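Local atomic coordinates of odorant-binding protein 2a (Homo sapiens, PDB entry 4RUN), a protein that binds and carries small hydrophobic volatile molecules in nasal mucus, with a higher affinity for aldehydes and large fatty acids. Residues 16-21 against 111-116; 21-26 against 136-141; 29-34 against 141-146; 50-55 against 148-153. The protein carries 2 engineered substitutions. All blocks are in the same frame, centred on the assembly; numbering follows the deposited sequence.

Contact 1: 16-21 against 111-116; sequences VKAMVV and GNLVGR. Engineered in segment 111-116: Asn-112 (natural residue Lys).
A chi1 of -173° carries the Met-19 chain away from its own backbone N, and the extended chain then runs alongside Asn-112, whose CG is anti to the carbonyl carbon (chi1 -56°); both side chains point the same way. The pair lies across the seam that closes the lipocalin beta-barrel, where strand 12-21, the first, meets strand 106-115, the last of the eight barrel strands, in antiparallel fashion. Asn-112 is engineered, replacing a natural Lys; its OD1 sits beside the thioether, 3.5 Å from SD of Met-19. On the same face, which looks into the barrel, Val-16 CG2 and Val-114 CG1 pack 4.2 Å apart, branched apolar groups suited to a calyx for hydrophobic ligands.

The outer face carries Ala-18, Val-20 and Leu-113. Ala-18 CB rests 3.9 Å from Leu-113 CB; the small methyl leaves Leu-125 and Phe-128 of helix 122-134 close access. Gly-111, without a side chain on this face, lets Val-20 CG1 settle 3.8 Å from its CA.

Between Val-16 and Ala-18 the register slips by one residue, a beta bulge. Lys-17 occupies it and sends its long chain past Gly-115, so that NZ reaches the Asn-119 carbonyl and Asp-94. Beyond the bulge regular pairing resumes: Leu-113 N donates to Ala-18 O at 2.9 Å, while Val-20 and Gly-111 exchange two bonds, N to O and O to N. At the bulge itself, Lys-17 N meets Leu-113 O at 2.8 Å, almost straight at 174°.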
loop_
_atom_site.group_PDB
_atom_site.type_symbol
_atom_site.label_atom_id
_atom_site.label_comp_id
_atom_site.label_asym_id
_atom_site.label_seq_id
_atom_site.Cartn_x
_atom_site.Cartn_y
_atom_site.Cartn_z
ATOM N N VAL A 16 4.236 5.852 -1.782
ATOM C CA VAL A 16 4.096 4.544 -2.414
ATOM C C VAL A 16 4.996 4.486 -3.640
ATOM O O VAL A 16 4.764 5.191 -4.618
ATOM C CB VAL A 16 2.652 4.304 -2.859
ATOM C CG1 VAL A 16 2.537 2.941 -3.510
ATOM C CG2 VAL A 16 1.675 4.459 -1.688
ATOM N N LYS A 17 6.014 3.638 -3.591
ATOM C CA LYS A 17 7.074 3.635 -4.603
ATOM C C LYS A 17 6.927 2.502 -5.600
ATOM O O LYS A 17 7.366 2.597 -6.736
ATOM C CB LYS A 17 8.422 3.523 -3.905
ATOM C CG LYS A 17 8.641 4.586 -2.840
ATOM C CD LYS A 17 9.922 4.341 -2.080
ATOM C CE LYS A 17 10.298 5.576 -1.297
ATOM N NZ LYS A 17 11.514 5.392 -0.463
ATOM N N ALA A 18 6.314 1.414 -5.169
ATOM C CA ALA A 18 6.059 0.308 -6.064
ATOM C C ALA A 18 4.861 -0.423 -5.555
ATOM O O ALA A 18 4.491 -0.275 -4.392
ATOM C CB ALA A 18 7.251 -0.622 -6.123
ATOM N N MET A 19 4.264 -1.215 -6.433
ATOM C CA MET A 19 3.006 -1.873 -6.163
ATOM C C MET A 19 3.001 -3.252 -6.840
ATOM O O MET A 19 3.611 -3.420 -7.894
ATOM C CB MET A 19 1.924 -0.955 -6.678
ATOM C CG MET A 19 0.510 -1.354 -6.351
ATOM S SD MET A 19 -0.560 0.111 -6.307
ATOM C CE MET A 19 -2.069 -0.765 -5.851
ATOM N N VAL A 20 2.346 -4.236 -6.224
ATOM C CA VAL A 20 2.225 -5.606 -6.772
ATOM C C VAL A 20 0.871 -6.119 -6.366
ATOM O O VAL A 20 0.361 -5.784 -5.287
ATOM C CB VAL A 20 3.341 -6.585 -6.300
ATOM C CG1 VAL A 20 3.126 -7.068 -4.875
ATOM C CG2 VAL A 20 3.468 -7.788 -7.224
ATOM N N VAL A 21 0.307 -6.938 -7.245
ATOM C CA VAL A 21 -1.063 -7.403 -7.145
ATOM C C VAL A 21 -1.138 -8.870 -7.563
ATOM O O VAL A 21 -0.346 -9.304 -8.384
ATOM C CB VAL A 21 -1.953 -6.603 -8.099
ATOM C CG1 VAL A 21 -2.272 -5.234 -7.510
ATOM C CG2 VAL A 21 -1.309 -6.480 -9.490
ATOM N N GLY A 111 0.550 -5.791 -2.507
ATOM C CA GLY A 111 1.721 -5.334 -1.785
ATOM C C GLY A 111 2.144 -3.962 -2.253
ATOM O O GLY A 111 2.058 -3.653 -3.427
ATOM N N ASN A 112 2.599 -3.129 -1.329
ATOM C CA ASN A 112 3.060 -1.803 -1.683
ATOM C C ASN A 112 4.356 -1.489 -0.976
ATOM O O ASN A 112 4.484 -1.696 0.231
ATOM C CB ASN A 112 1.999 -0.767 -1.333
ATOM C CG ASN A 112 0.669 -1.066 -1.987
ATOM O OD1 ASN A 112 0.516 -0.911 -3.188
ATOM N ND2 ASN A 112 -0.285 -1.531 -1.205
ATOM N N LEU A 113 5.326 -1.022 -1.746
ATOM C CA LEU A 113 6.574 -0.549 -1.205
ATOM C C LEU A 113 6.351 0.876 -0.765
ATOM O O LEU A 113 5.996 1.732 -1.577
ATOM C CB LEU A 113 7.667 -0.611 -2.268
ATOM C CG LEU A 113 9.049 -0.147 -1.818
ATOM C CD1 LEU A 113 9.569 -1.045 -0.715
ATOM C CD2 LEU A 113 10.007 -0.140 -2.989
ATOM N N VAL A 114 6.591 1.144 0.509
ATOM C CA VAL A 114 6.324 2.458 1.073
ATOM C C VAL A 114 7.506 2.989 1.884
ATOM O O VAL A 114 8.231 2.225 2.520
ATOM C CB VAL A 114 5.052 2.429 1.947
ATOM C CG1 VAL A 114 3.853 2.134 1.075
ATOM C CG2 VAL A 114 5.147 1.374 3.053
ATOM N N GLY A 115 7.703 4.306 1.848
ATOM C CA GLY A 115 8.775 4.925 2.607
ATOM C C GLY A 115 8.518 6.374 2.932
ATOM O O GLY A 115 7.633 7.011 2.372
ATOM N N ARG A 116 9.297 6.892 3.862
ATOM C CA ARG A 116 9.170 8.276 4.267
ATOM C C ARG A 116 9.733 9.194 3.203
ATOM O O ARG A 116 9.227 10.294 2.954
ATOM C CB ARG A 116 9.931 8.478 5.561
ATOM C CG ARG A 116 9.339 7.691 6.708
ATOM C CD ARG A 116 8.035 8.312 7.126
ATOM N NE ARG A 116 7.594 7.805 8.412
ATOM C CZ ARG A 116 6.453 8.161 8.985
ATOM N NH1 ARG A 116 6.121 7.652 10.161
ATOM N NH2 ARG A 116 5.646 9.025 8.374
#

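Contact 2: 21-26 against 136-141; sequences VDKDFP and GLSEED
Lys-23 and Asp-141 cross at about a right angle, the lysine chain passing round the OD2 end of the carboxylate, its last torsion bent (chi4 -75°) to bring NZ to that oxygen. NZ lies 2.8 Å from Asp-141 OD2, on the syn side and 21° out of the carboxylate plane. Glu-140 joins this network from another direction, but its OE1 is 3.8 Å from Lys-23 NZ, a long salt bridge. What steadies that glutamate is Ser-138, whose OG donates to the anti lone pair of Glu-140 OE1 at 2.6 Å. A long flexible lysine suits this exposed place, since it can serve two acids at once.

Deeper in, one water knits the loops together: it donates to Val-21 O at 2.7 Å and to Asp-141 OD2, and accepts from Ser-138 N. OD2 is therefore held by both ammonium and water. The apolar share falls to Leu-137, whose CD2 presses on Asp-22 CA at 3.6 Å, while the Asp-22 carboxylate turns elsewhere and takes the backbone N-H of Tyr-109. Asp-22 also opens a type I beta turn ending at Phe-25. The contact thus ties the start of the long loop between the first two lipocalin strands to the linker leaving helix 122-134.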
loop_
_atom_site.group_PDB
_atom_site.type_symbol
_atom_site.label_atom_id
_atom_site.label_comp_id
_atom_site.label_asym_id
_atom_site.label_seq_id
_atom_site.Cartn_x
_atom_site.Cartn_y
_atom_site.Cartn_z
ATOM N N VAL A 21 0.307 -6.938 -7.245
ATOM C CA VAL A 21 -1.063 -7.403 -7.145
ATOM C C VAL A 21 -1.138 -8.870 -7.563
ATOM O O VAL A 21 -0.346 -9.304 -8.384
ATOM C CB VAL A 21 -1.953 -6.603 -8.099
ATOM C CG1 VAL A 21 -2.272 -5.234 -7.510
ATOM C CG2 VAL A 21 -1.309 -6.480 -9.490
ATOM N N ASP A 22 -2.084 -9.639 -7.026
ATOM C CA ASP A 22 -2.221 -11.018 -7.476
ATOM C C ASP A 22 -2.661 -11.061 -8.932
ATOM O O ASP A 22 -3.125 -10.066 -9.490
ATOM C CB ASP A 22 -3.125 -11.845 -6.545
ATOM C CG ASP A 22 -4.534 -11.316 -6.438
ATOM O OD1 ASP A 22 -5.144 -10.969 -7.470
ATOM O OD2 ASP A 22 -5.072 -11.308 -5.308
ATOM N N LYS A 23 -2.454 -12.203 -9.564
ATOM C CA LYS A 23 -2.853 -12.405 -10.953
ATOM C C LYS A 23 -4.338 -12.302 -11.319
ATOM O O LYS A 23 -4.644 -12.279 -12.508
ATOM C CB LYS A 23 -2.271 -13.709 -11.481
ATOM C CG LYS A 23 -0.775 -13.577 -11.653
ATOM C CD LYS A 23 -0.193 -14.582 -12.624
ATOM C CE LYS A 23 1.293 -14.287 -12.817
ATOM N NZ LYS A 23 1.541 -13.093 -13.680
ATOM N N ASP A 24 -5.253 -12.252 -10.348
ATOM C CA ASP A 24 -6.673 -12.008 -10.641
ATOM C C ASP A 24 -6.979 -10.526 -10.799
ATOM O O ASP A 24 -7.974 -10.166 -11.426
ATOM C CB ASP A 24 -7.565 -12.571 -9.538
ATOM C CG ASP A 24 -7.363 -14.056 -9.320
ATOM O OD1 ASP A 24 -7.354 -14.818 -10.316
ATOM O OD2 ASP A 24 -7.240 -14.454 -8.144
ATOM N N PHE A 25 -6.130 -9.678 -10.215
ATOM C CA PHE A 25 -6.268 -8.222 -10.283
ATOM C C PHE A 25 -6.359 -7.725 -11.720
ATOM O O PHE A 25 -5.404 -7.877 -12.481
ATOM C CB PHE A 25 -5.050 -7.573 -9.639
ATOM C CG PHE A 25 -5.254 -6.138 -9.284
ATOM C CD1 PHE A 25 -5.804 -5.768 -8.059
ATOM C CD2 PHE A 25 -4.903 -5.151 -10.189
ATOM C CE1 PHE A 25 -5.990 -4.434 -7.748
ATOM C CE2 PHE A 25 -5.094 -3.823 -9.890
ATOM C CZ PHE A 25 -5.641 -3.461 -8.667
ATOM N N PRO A 26 -7.494 -7.114 -12.092
ATOM C CA PRO A 26 -7.644 -6.616 -13.462
ATOM C C PRO A 26 -6.681 -5.488 -13.793
ATOM O O PRO A 26 -6.475 -4.586 -12.979
ATOM C CB PRO A 26 -9.085 -6.112 -13.502
ATOM C CG PRO A 26 -9.765 -6.720 -12.324
ATOM C CD PRO A 26 -8.712 -6.904 -11.287
ATOM N N GLY A 136 4.665 -15.757 -2.961
ATOM C CA GLY A 136 3.877 -16.353 -4.042
ATOM C C GLY A 136 3.439 -15.412 -5.162
ATOM O O GLY A 136 2.957 -15.867 -6.203
ATOM N N LEU A 137 3.603 -14.107 -4.965
ATOM C CA LEU A 137 3.302 -13.121 -6.015
ATOM C C LEU A 137 4.443 -13.084 -7.053
ATOM O O LEU A 137 5.480 -13.725 -6.860
ATOM C CB LEU A 137 3.036 -11.729 -5.400
ATOM C CG LEU A 137 1.809 -11.603 -4.476
ATOM C CD1 LEU A 137 1.794 -10.288 -3.701
ATOM C CD2 LEU A 137 0.504 -11.792 -5.245
ATOM N N SER A 138 4.232 -12.371 -8.159
ATOM C CA SER A 138 5.136 -12.435 -9.319
ATOM C C SER A 138 5.785 -11.104 -9.688
ATOM O O SER A 138 5.160 -10.048 -9.581
ATOM C CB SER A 138 4.355 -12.962 -10.523
ATOM O OG SER A 138 5.186 -13.122 -11.661
ATOM N N GLU A 139 7.032 -11.182 -10.152
ATOM C CA GLU A 139 7.845 -10.015 -10.526
ATOM C C GLU A 139 7.230 -9.184 -11.643
ATOM O O GLU A 139 7.280 -7.957 -11.626
ATOM C CB GLU A 139 9.256 -10.468 -10.959
ATOM C CG GLU A 139 9.362 -11.172 -12.306
ATOM C CD GLU A 139 10.582 -12.062 -12.363
ATOM O OE1 GLU A 139 10.410 -13.297 -12.344
ATOM O OE2 GLU A 139 11.710 -11.530 -12.380
ATOM N N GLU A 140 6.639 -9.873 -12.608
ATOM C CA GLU A 140 6.116 -9.260 -13.815
ATOM C C GLU A 140 4.808 -8.538 -13.519
ATOM O O GLU A 140 4.341 -7.755 -14.334
ATOM C CB GLU A 140 5.921 -10.348 -14.891
ATOM C CG GLU A 140 4.708 -11.238 -14.676
ATOM C CD GLU A 140 4.967 -12.668 -15.101
ATOM O OE1 GLU A 140 5.308 -13.514 -14.243
ATOM O OE2 GLU A 140 4.846 -12.938 -16.310
ATOM N N ASP A 141 4.218 -8.806 -12.358
ATOM C CA ASP A 141 3.072 -8.041 -11.898
ATOM C C ASP A 141 3.499 -6.900 -10.937
ATOM O O ASP A 141 2.675 -6.416 -10.150
ATOM C CB ASP A 141 2.065 -8.946 -11.186
ATOM C CG ASP A 141 1.525 -10.058 -12.078
ATOM O OD1 ASP A 141 1.069 -9.773 -13.205
ATOM O OD2 ASP A 141 1.561 -11.227 -11.650
HETATM O O HOH W 1 1.383 -11.267 -8.905
#

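Contact 3: 29-34 against 141-146; sequences RRPRKV and DIFMPL
Arg-30 lays its extended aliphatic chain across one face of Phe-143: CD stands 3.8 Å from the ring centroid, 15° off the normal, a CH-pi contact. Its guanidinium stays within 19° of the ring plane, Phe-143 CD1 lying over a face of the guanidinium, 3.5 Å from NH1. A chi1 of 67°, with CG between the backbone N and the carbonyl carbon, turns the Phe-143 ring to Arg-30 and Pro-31. Pro-31 CD meets Phe-143 CZ at 4.0 Å, and Pro-145 CG touches Val-34 CG1 at the same distance; the rigid proline rings fill this dense side with little backbone freedom to lose. Were Phe-143 cut back to an alanine, a gap would probably open beside Pro-31 and the Arg-30 chain would lose the face it lies on. The backbones pair in parallel: Leu-146 N donates to Arg-32 O at 2.9 Å, and Val-34 N to Leu-146 O at 2.8 Å.

Elsewhere the contact is looser. Arg-30 NH2 and Asp-141 OD1 make only a long ion pair, 3.8 Å apart. Toward solvent, Lys-33 and Leu-146 run side by side, the lysine's methylenes lying against a leucine that stays largely exposed. So the chain after the lipocalin helix returns along the barrel, flanking its first strand and then joining strand 33-41.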
loop_
_atom_site.group_PDB
_atom_site.type_symbol
_atom_site.label_atom_id
_atom_site.label_comp_id
_atom_site.label_asym_id
_atom_site.label_seq_id
_atom_site.Cartn_x
_atom_site.Cartn_y
_atom_site.Cartn_z
ATOM N N ARG A 29 -7.601 -1.976 -13.566
ATOM C CA ARG A 29 -7.800 -1.524 -12.193
ATOM C C ARG A 29 -6.559 -0.903 -11.535
ATOM O O ARG A 29 -6.656 -0.350 -10.445
ATOM C CB ARG A 29 -8.265 -2.696 -11.333
ATOM C CG ARG A 29 -9.262 -2.286 -10.284
ATOM C CD ARG A 29 -9.844 -3.454 -9.517
ATOM N NE ARG A 29 -10.305 -2.932 -8.234
ATOM C CZ ARG A 29 -11.472 -2.332 -8.039
ATOM N NH1 ARG A 29 -12.351 -2.210 -9.029
ATOM N NH2 ARG A 29 -11.769 -1.871 -6.829
ATOM N N ARG A 30 -5.397 -1.002 -12.175
ATOM C CA ARG A 30 -4.155 -0.513 -11.578
ATOM C C ARG A 30 -4.028 1.010 -11.505
ATOM O O ARG A 30 -4.248 1.685 -12.501
ATOM C CB ARG A 30 -2.969 -0.980 -12.389
ATOM C CG ARG A 30 -2.865 -2.478 -12.511
ATOM C CD ARG A 30 -1.627 -2.865 -13.263
ATOM N NE ARG A 30 -1.488 -4.311 -13.298
ATOM C CZ ARG A 30 -0.364 -4.939 -13.617
ATOM N NH1 ARG A 30 0.729 -4.245 -13.945
ATOM N NH2 ARG A 30 -0.339 -6.257 -13.600
ATOM N N PRO A 31 -3.635 1.546 -10.341
ATOM C CA PRO A 31 -3.280 2.941 -10.204
ATOM C C PRO A 31 -2.198 3.394 -11.195
ATOM O O PRO A 31 -1.151 2.770 -11.268
ATOM C CB PRO A 31 -2.738 3.014 -8.780
ATOM C CG PRO A 31 -3.411 1.904 -8.053
ATOM C CD PRO A 31 -3.567 0.831 -9.058
ATOM N N ARG A 32 -2.477 4.442 -11.968
ATOM C CA ARG A 32 -1.497 5.038 -12.862
ATOM C C ARG A 32 -0.653 5.989 -12.067
ATOM O O ARG A 32 0.546 6.083 -12.279
ATOM C CB ARG A 32 -2.151 5.864 -13.967
ATOM C CG ARG A 32 -2.894 5.072 -15.024
ATOM C CD ARG A 32 -3.664 6.012 -15.947
ATOM N NE ARG A 32 -2.859 7.170 -16.380
ATOM C CZ ARG A 32 -3.186 8.465 -16.234
ATOM N NH1 ARG A 32 -4.323 8.841 -15.660
ATOM N NH2 ARG A 32 -2.359 9.411 -16.671
ATOM N N LYS A 33 -1.311 6.741 -11.194
ATOM C CA LYS A 33 -0.673 7.775 -10.405
ATOM C C LYS A 33 -1.122 7.579 -8.986
ATOM O O LYS A 33 -2.054 6.852 -8.744
ATOM C CB LYS A 33 -1.082 9.159 -10.903
ATOM C CG LYS A 33 -0.815 9.362 -12.390
ATOM C CD LYS A 33 -1.291 10.716 -12.898
ATOM C CE LYS A 33 -0.504 11.135 -14.130
ATOM N NZ LYS A 33 -0.945 12.455 -14.651
ATOM N N VAL A 34 -0.447 8.225 -8.050
ATOM C CA VAL A 34 -0.768 8.088 -6.637
ATOM C C VAL A 34 -0.184 9.256 -5.842
ATOM O O VAL A 34 0.930 9.696 -6.106
ATOM C CB VAL A 34 -0.241 6.744 -6.085
ATOM C CG1 VAL A 34 1.283 6.739 -6.048
ATOM C CG2 VAL A 34 -0.817 6.470 -4.702
ATOM N N ASP A 141 4.218 -8.806 -12.358
ATOM C CA ASP A 141 3.072 -8.041 -11.898
ATOM C C ASP A 141 3.499 -6.900 -10.937
ATOM O O ASP A 141 2.675 -6.416 -10.150
ATOM C CB ASP A 141 2.065 -8.946 -11.186
ATOM C CG ASP A 141 1.525 -10.058 -12.078
ATOM O OD1 ASP A 141 1.069 -9.773 -13.205
ATOM O OD2 ASP A 141 1.561 -11.227 -11.650
ATOM N N ILE A 142 4.775 -6.499 -10.960
ATOM C CA ILE A 142 5.222 -5.354 -10.172
ATOM C C ILE A 142 5.233 -4.126 -11.063
ATOM O O ILE A 142 5.852 -4.118 -12.112
ATOM C CB ILE A 142 6.628 -5.531 -9.558
ATOM C CG1 ILE A 142 6.647 -6.735 -8.617
ATOM C CG2 ILE A 142 7.045 -4.261 -8.809
ATOM C CD1 ILE A 142 7.997 -7.019 -7.996
ATOM N N PHE A 143 4.567 -3.077 -10.613
ATOM C CA PHE A 143 4.426 -1.862 -11.394
ATOM C C PHE A 143 4.617 -0.685 -10.437
ATOM O O PHE A 143 4.490 -0.824 -9.210
ATOM C CB PHE A 143 3.077 -1.871 -12.147
ATOM C CG PHE A 143 1.868 -1.786 -11.259
ATOM C CD1 PHE A 143 1.271 -2.937 -10.760
ATOM C CD2 PHE A 143 1.300 -0.553 -10.946
ATOM C CE1 PHE A 143 0.142 -2.852 -9.954
ATOM C CE2 PHE A 143 0.170 -0.461 -10.141
ATOM C CZ PHE A 143 -0.413 -1.610 -9.648
ATOM N N MET A 144 4.983 0.458 -10.997
ATOM C CA MET A 144 5.392 1.599 -10.196
ATOM C C MET A 144 4.616 2.829 -10.593
ATOM O O MET A 144 4.939 3.502 -11.577
ATOM C CB MET A 144 6.885 1.826 -10.363
ATOM C CG MET A 144 7.700 0.591 -10.016
ATOM S SD MET A 144 9.272 0.704 -10.854
ATOM C CE MET A 144 9.946 2.168 -10.067
ATOM N N PRO A 145 3.576 3.138 -9.826
ATOM C CA PRO A 145 2.776 4.264 -10.287
ATOM C C PRO A 145 3.492 5.597 -10.141
ATOM O O PRO A 145 4.440 5.711 -9.375
ATOM C CB PRO A 145 1.528 4.196 -9.411
ATOM C CG PRO A 145 1.943 3.451 -8.199
ATOM C CD PRO A 145 3.024 2.496 -8.624
ATOM N N LEU A 146 3.071 6.578 -10.924
ATOM C CA LEU A 146 3.658 7.908 -10.885
ATOM C C LEU A 146 3.299 8.568 -9.574
ATOM O O LEU A 146 2.139 8.530 -9.171
ATOM C CB LEU A 146 3.122 8.729 -12.033
ATOM C CG LEU A 146 3.790 8.463 -13.374
ATOM C CD1 LEU A 146 3.053 9.291 -14.429
ATOM C CD2 LEU A 146 5.291 8.758 -13.330
#

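Contact 4: 50-55 against 148-153; sequences TFTFMR and TGSCVL
Thr-52 OG1 receives the backbone N-H of Cys-151 in a weak hydrogen bond of 3.3 Å, and the same hydroxyl is hydrogen-bonded again outside the two segments. The torsion chi1 of 66° sets OG1 between the backbone N and the carbonyl carbon, facing the C-terminal tail, while the CG2 methyl lies 3.7 Å from Ser-150 OG. Threonine suits the spot by offering an acceptor and a methyl together.

Cys-151 fits between Thr-52 and Met-54. Its SG is 3.7 Å from Thr-52 CB, and the Met-54 chain, bent at chi2 and chi3, curls so that SD comes to 3.6 Å from Cys-151 CB. A flexible thioether can follow the contour of the buried cysteine in this way.

Ser-150 shapes the tail by an ST turn: OG accepts from Val-152 N at 3.0 Å. Without the hydroxyl, as in a glycine here, the Val-152 N-H is likely to lack this acceptor, the turn to be less firmly set and the touch on Thr-52 CG2 to be lost. The tail crosses strand 47-55 almost at right angles, 85° between the touching parts, and Cys-151 is bonded to Cys-59 on the neighbouring strand 58-66. This is the disulfide, common among lipocalins, that fastens the C-terminal tail to the barrel wall.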
loop_
_atom_site.group_PDB
_atom_site.type_symbol
_atom_site.label_atom_id
_atom_site.label_comp_id
_atom_site.label_asym_id
_atom_site.label_seq_id
_atom_site.Cartn_x
_atom_site.Cartn_y
_atom_site.Cartn_z
ATOM N N THR A 50 -5.151 8.533 4.376
ATOM C CA THR A 50 -5.833 9.307 3.333
ATOM C C THR A 50 -4.911 9.461 2.134
ATOM O O THR A 50 -3.738 9.769 2.301
ATOM C CB THR A 50 -6.290 10.702 3.827
ATOM O OG1 THR A 50 -5.210 11.389 4.472
ATOM C CG2 THR A 50 -7.435 10.563 4.795
ATOM N N PHE A 51 -5.430 9.209 0.936
ATOM C CA PHE A 51 -4.651 9.349 -0.293
ATOM C C PHE A 51 -5.572 9.361 -1.507
ATOM O O PHE A 51 -6.768 9.089 -1.404
ATOM C CB PHE A 51 -3.644 8.209 -0.448
ATOM C CG PHE A 51 -4.273 6.855 -0.481
ATOM C CD1 PHE A 51 -4.530 6.172 0.696
ATOM C CD2 PHE A 51 -4.611 6.256 -1.688
ATOM C CE1 PHE A 51 -5.115 4.920 0.675
ATOM C CE2 PHE A 51 -5.199 4.999 -1.720
ATOM C CZ PHE A 51 -5.453 4.333 -0.534
ATOM N N THR A 52 -4.995 9.691 -2.657
ATOM C CA THR A 52 -5.713 9.670 -3.919
ATOM C C THR A 52 -4.874 8.947 -4.950
ATOM O O THR A 52 -3.658 8.830 -4.798
ATOM C CB THR A 52 -6.022 11.095 -4.414
ATOM O OG1 THR A 52 -4.810 11.782 -4.744
ATOM C CG2 THR A 52 -6.757 11.877 -3.349
ATOM N N PHE A 53 -5.522 8.451 -5.991
ATOM C CA PHE A 53 -4.808 7.839 -7.100
ATOM C C PHE A 53 -5.651 7.880 -8.355
ATOM O O PHE A 53 -6.861 8.045 -8.283
ATOM C CB PHE A 53 -4.422 6.403 -6.781
ATOM C CG PHE A 53 -5.585 5.483 -6.569
ATOM C CD1 PHE A 53 -6.117 5.304 -5.303
ATOM C CD2 PHE A 53 -6.126 4.773 -7.627
ATOM C CE1 PHE A 53 -7.176 4.448 -5.096
ATOM C CE2 PHE A 53 -7.195 3.926 -7.427
ATOM C CZ PHE A 53 -7.718 3.762 -6.158
ATOM N N MET A 54 -4.997 7.755 -9.503
ATOM C CA MET A 54 -5.694 7.779 -10.777
ATOM C C MET A 54 -5.822 6.367 -11.303
ATOM O O MET A 54 -4.857 5.640 -11.392
ATOM C CB MET A 54 -4.953 8.629 -11.813
ATOM C CG MET A 54 -4.828 10.110 -11.481
ATOM S SD MET A 54 -6.356 10.993 -11.739
ATOM C CE MET A 54 -6.671 10.649 -13.469
ATOM N N ARG A 55 -7.033 6.006 -11.666
ATOM C CA ARG A 55 -7.310 4.736 -12.273
ATOM C C ARG A 55 -7.916 5.093 -13.627
ATOM O O ARG A 55 -9.086 5.478 -13.711
ATOM C CB ARG A 55 -8.270 3.967 -11.370
ATOM C CG ARG A 55 -8.468 2.509 -11.719
ATOM C CD ARG A 55 -9.507 1.872 -10.800
ATOM N NE ARG A 55 -8.933 1.287 -9.594
ATOM C CZ ARG A 55 -9.554 1.171 -8.419
ATOM N NH1 ARG A 55 -10.783 1.636 -8.240
ATOM N NH2 ARG A 55 -8.921 0.601 -7.389
ATOM N N THR A 148 2.539 11.710 -7.342
ATOM C CA THR A 148 1.974 13.012 -7.665
ATOM C C THR A 148 1.398 13.660 -6.423
ATOM O O THR A 148 1.382 13.062 -5.359
ATOM C CB THR A 148 0.826 12.884 -8.689
ATOM O OG1 THR A 148 -0.209 12.058 -8.136
ATOM C CG2 THR A 148 1.324 12.281 -9.997
ATOM N N GLY A 149 0.937 14.898 -6.572
ATOM C CA GLY A 149 0.072 15.515 -5.586
ATOM C C GLY A 149 -1.313 14.910 -5.749
ATOM O O GLY A 149 -1.521 14.013 -6.576
ATOM N N SER A 150 -2.262 15.405 -4.960
ATOM C CA SER A 150 -3.644 14.953 -5.054
ATOM C C SER A 150 -4.179 15.173 -6.464
ATOM O O SER A 150 -3.825 16.147 -7.128
ATOM C CB SER A 150 -4.520 15.700 -4.042
ATOM O OG SER A 150 -5.890 15.371 -4.207
ATOM N N CYS A 151 -5.036 14.266 -6.919
ATOM C CA CYS A 151 -5.731 14.467 -8.192
ATOM C C CYS A 151 -7.060 15.178 -8.006
ATOM O O CYS A 151 -7.886 15.177 -8.907
ATOM C CB CYS A 151 -5.967 13.144 -8.920
ATOM S SG CYS A 151 -6.671 11.822 -7.936
ATOM N N VAL A 152 -7.258 15.806 -6.856
ATOM C CA VAL A 152 -8.505 16.514 -6.616
ATOM C C VAL A 152 -8.359 17.845 -7.339
ATOM O O VAL A 152 -9.332 18.372 -7.859
ATOM C CB VAL A 152 -8.864 16.628 -5.110
ATOM C CG1 VAL A 152 -9.896 17.727 -4.859
ATOM C CG2 VAL A 152 -9.385 15.285 -4.593
ATOM N N LEU A 153 -7.132 18.350 -7.442
ATOM C CA LEU A 153 -6.881 19.540 -8.252
ATOM C C LEU A 153 -7.266 19.283 -9.729
ATOM O O LEU A 153 -8.118 20.001 -10.274
ATOM C CB LEU A 153 -5.434 20.018 -8.093
ATOM C CG LEU A 153 -5.183 20.779 -6.776
ATOM C CD1 LEU A 153 -5.189 19.852 -5.561
ATOM C CD2 LEU A 153 -3.883 21.579 -6.843
#

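Along the chain the four contacts interlock: their first segments follow in order from residue 16 to 55, and their partners follow in the same order from 111 to 153, so every pair crosses. Contact 1 closes the barrel, its centre about 5 Å from the centre of the chain. Contact 3 lies about 9 Å from it, centre to centre, linked by the pairing of Met-19 with Phe-143. Contact 2 shares Val-21 with contact 1 and Asp-141 with contact 3. Contact 4 lies farthest from contact 2, about 23 Å centre to centre, but touches contact 3 through neighbouring strands 33-41 and 47-55. Thus the chain after the last barrel strand is secured to the first three strands of the calyx.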